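Local structure of manganese-containing pseudocatalase (Thermus thermophilus, 2V8T) at residues 139-143 against 144-148; 235-238 against 239-243. The protein probably breaks down hydrogen peroxide as a catalase, using a pair of manganese ions bound in each subunit of a hexamer. One frame throughout, in Å; residues are numbered along the deposited sequence.

Contact 1: 139-143 against 144-148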
loop_
_atom_site.group_PDB
_atom_site.type_symbol
_atom_site.label_atom_id
_atom_site.label_comp_id
_atom_site.label_asym_id
_atom_site.label_seq_id
_atom_site.Cartn_x
_atom_site.Cartn_y
_atom_site.Cartn_z
ATOM N N PHE A 139 1.492 0.860 -17.135
ATOM C CA PHE A 139 2.098 -0.238 -17.898
ATOM C C PHE A 139 2.954 0.406 -18.995
ATOM O O PHE A 139 2.433 1.078 -19.886
ATOM C CB PHE A 139 0.986 -1.098 -18.530
ATOM C CG PHE A 139 1.526 -2.265 -19.286
ATOM C CD1 PHE A 139 1.882 -3.410 -18.599
ATOM C CD2 PHE A 139 1.672 -2.256 -20.670
ATOM C CE1 PHE A 139 2.398 -4.515 -19.279
ATOM C CE2 PHE A 139 2.163 -3.327 -21.346
ATOM C CZ PHE A 139 2.509 -4.463 -20.657
ATOM N N THR A 140 4.263 0.203 -18.899
ATOM C CA THR A 140 5.191 0.775 -19.886
ATOM C C THR A 140 6.274 -0.264 -20.139
ATOM O O THR A 140 7.327 -0.330 -19.488
ATOM C CB THR A 140 5.673 2.153 -19.457
ATOM O OG1 THR A 140 6.599 2.684 -20.406
ATOM C CG2 THR A 140 6.310 2.234 -18.073
ATOM N N SER A 141 5.961 -1.168 -21.072
ATOM C CA SER A 141 6.781 -2.347 -21.331
ATOM C C SER A 141 7.903 -2.113 -22.317
ATOM O O SER A 141 8.791 -2.955 -22.467
ATOM C CB SER A 141 5.936 -3.496 -21.907
ATOM O OG SER A 141 5.568 -3.264 -23.258
ATOM N N GLY A 142 7.841 -1.028 -23.072
ATOM C CA GLY A 142 8.752 -0.787 -24.183
ATOM C C GLY A 142 8.406 -1.509 -25.474
ATOM O O GLY A 142 9.017 -1.163 -26.496
ATOM N N ASN A 143 7.508 -2.478 -25.447
ATOM C CA ASN A 143 7.118 -3.207 -26.650
ATOM C C ASN A 143 5.881 -2.529 -27.226
ATOM O O ASN A 143 4.845 -2.423 -26.552
ATOM C CB ASN A 143 6.823 -4.672 -26.325
ATOM C CG ASN A 143 6.426 -5.499 -27.528
ATOM O OD1 ASN A 143 5.256 -5.537 -27.928
ATOM N ND2 ASN A 143 7.414 -6.134 -28.153
ATOM N N LEU A 144 5.998 -2.003 -28.449
ATOM C CA LEU A 144 4.933 -1.161 -28.994
ATOM C C LEU A 144 3.590 -1.863 -29.074
ATOM O O LEU A 144 2.571 -1.300 -28.667
ATOM C CB LEU A 144 5.381 -0.611 -30.377
ATOM C CG LEU A 144 4.340 0.262 -31.050
ATOM C CD1 LEU A 144 3.950 1.455 -30.203
ATOM C CD2 LEU A 144 4.881 0.710 -32.412
ATOM N N ILE A 145 3.566 -3.068 -29.662
ATOM C CA ILE A 145 2.282 -3.731 -29.845
ATOM C C ILE A 145 1.641 -4.086 -28.481
ATOM O O ILE A 145 0.441 -3.920 -28.300
ATOM C CB ILE A 145 2.418 -4.942 -30.773
ATOM C CG1 ILE A 145 2.673 -4.431 -32.212
ATOM C CG2 ILE A 145 1.173 -5.826 -30.706
ATOM C CD1 ILE A 145 3.159 -5.513 -33.151
ATOM N N LEU A 146 2.452 -4.589 -27.555
ATOM C CA LEU A 146 1.937 -4.934 -26.208
ATOM C C LEU A 146 1.351 -3.684 -25.530
ATOM O O LEU A 146 0.271 -3.744 -24.936
ATOM C CB LEU A 146 3.052 -5.567 -25.420
ATOM C CG LEU A 146 2.661 -6.092 -24.011
ATOM C CD1 LEU A 146 1.616 -7.167 -24.053
ATOM C CD2 LEU A 146 3.930 -6.578 -23.324
ATOM N N ASP A 147 2.067 -2.571 -25.611
ATOM C CA ASP A 147 1.585 -1.326 -25.029
ATOM C C ASP A 147 0.273 -0.866 -25.694
ATOM O O ASP A 147 -0.646 -0.423 -25.015
ATOM C CB ASP A 147 2.612 -0.213 -25.151
ATOM C CG ASP A 147 3.799 -0.310 -24.134
ATOM O OD1 ASP A 147 3.795 -1.147 -23.235
ATOM O OD2 ASP A 147 4.669 0.569 -24.335
ATOM N N LEU A 148 0.204 -0.951 -27.035
ATOM C CA LEU A 148 -1.006 -0.517 -27.704
ATOM C C LEU A 148 -2.201 -1.394 -27.394
ATOM O O LEU A 148 -3.323 -0.920 -27.270
ATOM C CB LEU A 148 -0.793 -0.463 -29.240
ATOM C CG LEU A 148 0.086 0.690 -29.720
ATOM C CD1 LEU A 148 0.454 0.454 -31.185
ATOM C CD2 LEU A 148 -0.668 2.030 -29.578
HETATM O O HOH W 1 6.522 1.546 -22.847
#

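Contact 2: 235-238 against 239-243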
loop_
_atom_site.group_PDB
_atom_site.type_symbol
_atom_site.label_atom_id
_atom_site.label_comp_id
_atom_site.label_asym_id
_atom_site.label_seq_id
_atom_site.Cartn_x
_atom_site.Cartn_y
_atom_site.Cartn_z
ATOM N N ARG A 235 -4.663 18.065 -32.350
ATOM C CA ARG A 235 -3.212 18.110 -32.235
ATOM C C ARG A 235 -2.871 19.146 -31.168
ATOM O O ARG A 235 -2.894 20.369 -31.433
ATOM C CB ARG A 235 -2.575 18.438 -33.590
ATOM C CG ARG A 235 -1.068 18.350 -33.564
ATOM C CD ARG A 235 -0.426 18.691 -34.930
ATOM N NE ARG A 235 -0.548 20.103 -35.279
ATOM C CZ ARG A 235 0.292 21.066 -34.835
ATOM N NH1 ARG A 235 1.398 20.759 -34.205
ATOM N NH2 ARG A 235 -0.000 22.341 -35.071
ATOM N N PHE A 236 -2.582 18.684 -29.949
ATOM C CA PHE A 236 -2.352 19.540 -28.799
ATOM C C PHE A 236 -0.859 19.958 -28.746
ATOM O O PHE A 236 -0.137 19.640 -27.817
ATOM C CB PHE A 236 -2.737 18.830 -27.498
ATOM C CG PHE A 236 -4.221 18.729 -27.250
ATOM C CD1 PHE A 236 -4.873 19.757 -26.566
ATOM C CD2 PHE A 236 -4.977 17.606 -27.604
ATOM C CE1 PHE A 236 -6.228 19.682 -26.260
ATOM C CE2 PHE A 236 -6.319 17.550 -27.304
ATOM C CZ PHE A 236 -6.949 18.555 -26.631
ATOM N N SER A 237 -0.419 20.692 -29.752
ATOM C CA SER A 237 0.984 21.096 -29.855
ATOM C C SER A 237 1.125 22.290 -30.783
ATOM O O SER A 237 0.455 22.306 -31.825
ATOM C CB SER A 237 1.814 19.958 -30.456
ATOM O OG SER A 237 3.163 20.332 -30.658
ATOM N N PRO A 238 2.047 23.211 -30.514
ATOM C CA PRO A 238 2.300 24.287 -31.498
ATOM C C PRO A 238 2.738 23.738 -32.875
ATOM O O PRO A 238 2.192 24.154 -33.913
ATOM C CB PRO A 238 3.355 25.162 -30.842
ATOM C CG PRO A 238 3.156 24.913 -29.333
ATOM C CD PRO A 238 2.794 23.433 -29.246
ATOM N N GLU A 239 3.709 22.862 -32.887
ATOM C CA GLU A 239 4.377 22.506 -34.156
ATOM C C GLU A 239 4.662 21.026 -34.321
ATOM O O GLU A 239 5.046 20.596 -35.405
ATOM C CB GLU A 239 5.774 23.140 -34.274
ATOM C CG GLU A 239 5.769 24.604 -34.585
ATOM C CD GLU A 239 5.168 24.999 -35.925
ATOM O OE1 GLU A 239 4.907 24.140 -36.769
ATOM O OE2 GLU A 239 4.968 26.226 -36.091
ATOM N N ASP A 240 4.534 20.226 -33.261
ATOM C CA ASP A 240 4.932 18.815 -33.288
ATOM C C ASP A 240 3.746 17.899 -33.534
ATOM O O ASP A 240 2.577 18.305 -33.515
ATOM C CB ASP A 240 5.644 18.495 -31.987
ATOM C CG ASP A 240 7.007 19.127 -31.950
ATOM O OD1 ASP A 240 7.839 18.666 -32.784
ATOM O OD2 ASP A 240 7.293 19.949 -31.034
ATOM N N TYR A 241 4.082 16.650 -33.795
ATOM C CA TYR A 241 3.086 15.597 -33.917
ATOM C C TYR A 241 2.149 15.823 -35.088
ATOM O O TYR A 241 0.936 15.674 -35.000
ATOM C CB TYR A 241 2.299 15.352 -32.593
ATOM C CG TYR A 241 3.192 15.368 -31.385
ATOM C CD1 TYR A 241 4.349 14.593 -31.279
ATOM C CD2 TYR A 241 2.958 16.263 -30.357
ATOM C CE1 TYR A 241 5.204 14.685 -30.189
ATOM C CE2 TYR A 241 3.810 16.362 -29.265
ATOM C CZ TYR A 241 4.953 15.580 -29.192
ATOM O OH TYR A 241 5.771 15.714 -28.086
ATOM N N ARG A 242 2.765 16.153 -36.231
ATOM C CA ARG A 242 2.054 16.483 -37.441
ATOM C C ARG A 242 1.688 15.264 -38.305
ATOM O O ARG A 242 1.057 15.475 -39.372
ATOM C CB ARG A 242 2.800 17.517 -38.241
ATOM C CG ARG A 242 2.782 18.914 -37.553
ATOM C CD ARG A 242 3.446 19.931 -38.409
ATOM N NE ARG A 242 3.297 21.294 -37.890
ATOM C CZ ARG A 242 2.200 22.060 -37.988
ATOM N NH1 ARG A 242 1.096 21.621 -38.529
ATOM N NH2 ARG A 242 2.196 23.303 -37.511
ATOM N N ASP A 243 1.988 14.039 -37.858
ATOM C CA ASP A 243 1.709 12.833 -38.657
ATOM C C ASP A 243 0.559 12.016 -38.074
ATOM O O ASP A 243 0.430 10.847 -38.407
ATOM C CB ASP A 243 2.958 12.005 -38.826
ATOM C CG ASP A 243 4.045 12.733 -39.573
ATOM O OD1 ASP A 243 3.733 13.479 -40.507
ATOM O OD2 ASP A 243 5.249 12.538 -39.241
HETATM O O HOH W 2 5.626 22.322 -30.760
HETATM O O HOH W 3 2.431 27.087 -34.147
#

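Contact 1: 139-143 against 144-148
Asp147 reaches back from the first turn of its helix to Ser141, and hydrogen bonds dominate this local contact. Asp147 OD1 accepts from Ser141 N at 3.1 Å through its syn lone pair. Ser141 OG donates to the same oxygen at 2.8 Å, but from well above the carboxylate plane. Two donors from one residue thus fix the carboxylate's rotation. Asp147 OD2 accepts a hydrogen bond from a water at 2.6 Å; that water also donates to Thr140 OG1 and accepts from Gly142 N, and Thr140 OG1 is bonded to Asn49 as well. Were Asp147 replaced by an alanine, Ser141 N and Ser141 OG would probably lose their shared acceptor, and the water one of its two.

Apolar contact is smaller: Leu146 CD2 lies in the plane of the Phe139 ring, at its edge, 3.7 Å from CZ. The same ring stacks on His150 and meets Phe153 of a third subunit edge-to-face.

The helix end is capped by Asn143. With CG anti to the backbone N (chi1 -179°), Asn143 brings OD1 to Leu146 N at 3.0 Å, in the carbonyl plane, while its ND2 donates to Phe281 O and Glu284 of a second subunit. Ser141 OG also accepts from Asn143 N (3.0 Å), closing an ST turn that leads directly into the asparagine N-cap of helix 144-166.

Contact 2: 235-238 against 239-243
The guanidinium groups of Arg235 and Arg242 lie one on the other, their centres 3.8 Å apart and their planes inclined by 24°. Arg242 CZ sits over one face of the Arg235 group, offset toward its rim, whereas Arg235 CZ stands over the centre of the Arg242 group. At the edge of the Arg235 plane run backbone atoms of Pro238, Glu239 and Asp240; at that of Arg242 is Glu239 CD, in one of two conformers of this glutamate. The motif is an arginine-arginine stack inside a loop that follows strand 232-235 and folds back round the Arg235 side chain.

In-plane bonds hold the Arg235 group. Arg235 NH1 donates to Asp240 O at 2.8 Å, and NH2 to Pro238 O at 3.1 Å, approaching from above that carbonyl's plane. A bend at chi3 (70°) turns the guanidinium to meet both carbonyls. Its NH2 also forms a salt bridge with Asp263, which probably offsets much of the repulsion between the stacked cations. In the same Glu239 conformer, Arg242 NH2 forms a salt bridge with Glu239 OE1 at 2.9 Å.

On the other side of the loop, Asp240 CB lies over the centre of one face of the Tyr241 ring. The Tyr241 hydroxyl bonds to Asp6 of a second subunit and Ser237 OG to Arg4 O of that subunit, so the loop belongs to a subunit interface; Asp240 OD2, in one of two conformers, also bonds to Asp6 there. Ser237 and Asp61, the latter touched by Tyr241, are predicted calcium ligands.

Ser237 OG also gathers the turn: it accepts from Asp240 N at 2.9 Å and, weakly, from Glu239 N. A water bridges the same corner, donating to Ser237 OG and, in that Asp240 conformer, to OD2, while accepting from Glu239 N at 2.9 Å.

From the N terminus, the chain first reaches contact 1, where the loop after helix 114-117 closes onto the start of helix 144-166. Helices 172-200 and 219-226 and strand 232-235 follow before contact 2 folds the next loop back on itself, ahead of strand 260-263. The contacts are in series, neither nested nor crossed, with centres about 22 Å apart and nearest atoms about 13 Å apart. Contact 1 is buried and links its helix start to helices 36-49 and 172-200; contact 2, partly buried, joins the two-stranded parallel sheet to helix 57-85. Both also touch the second subunit.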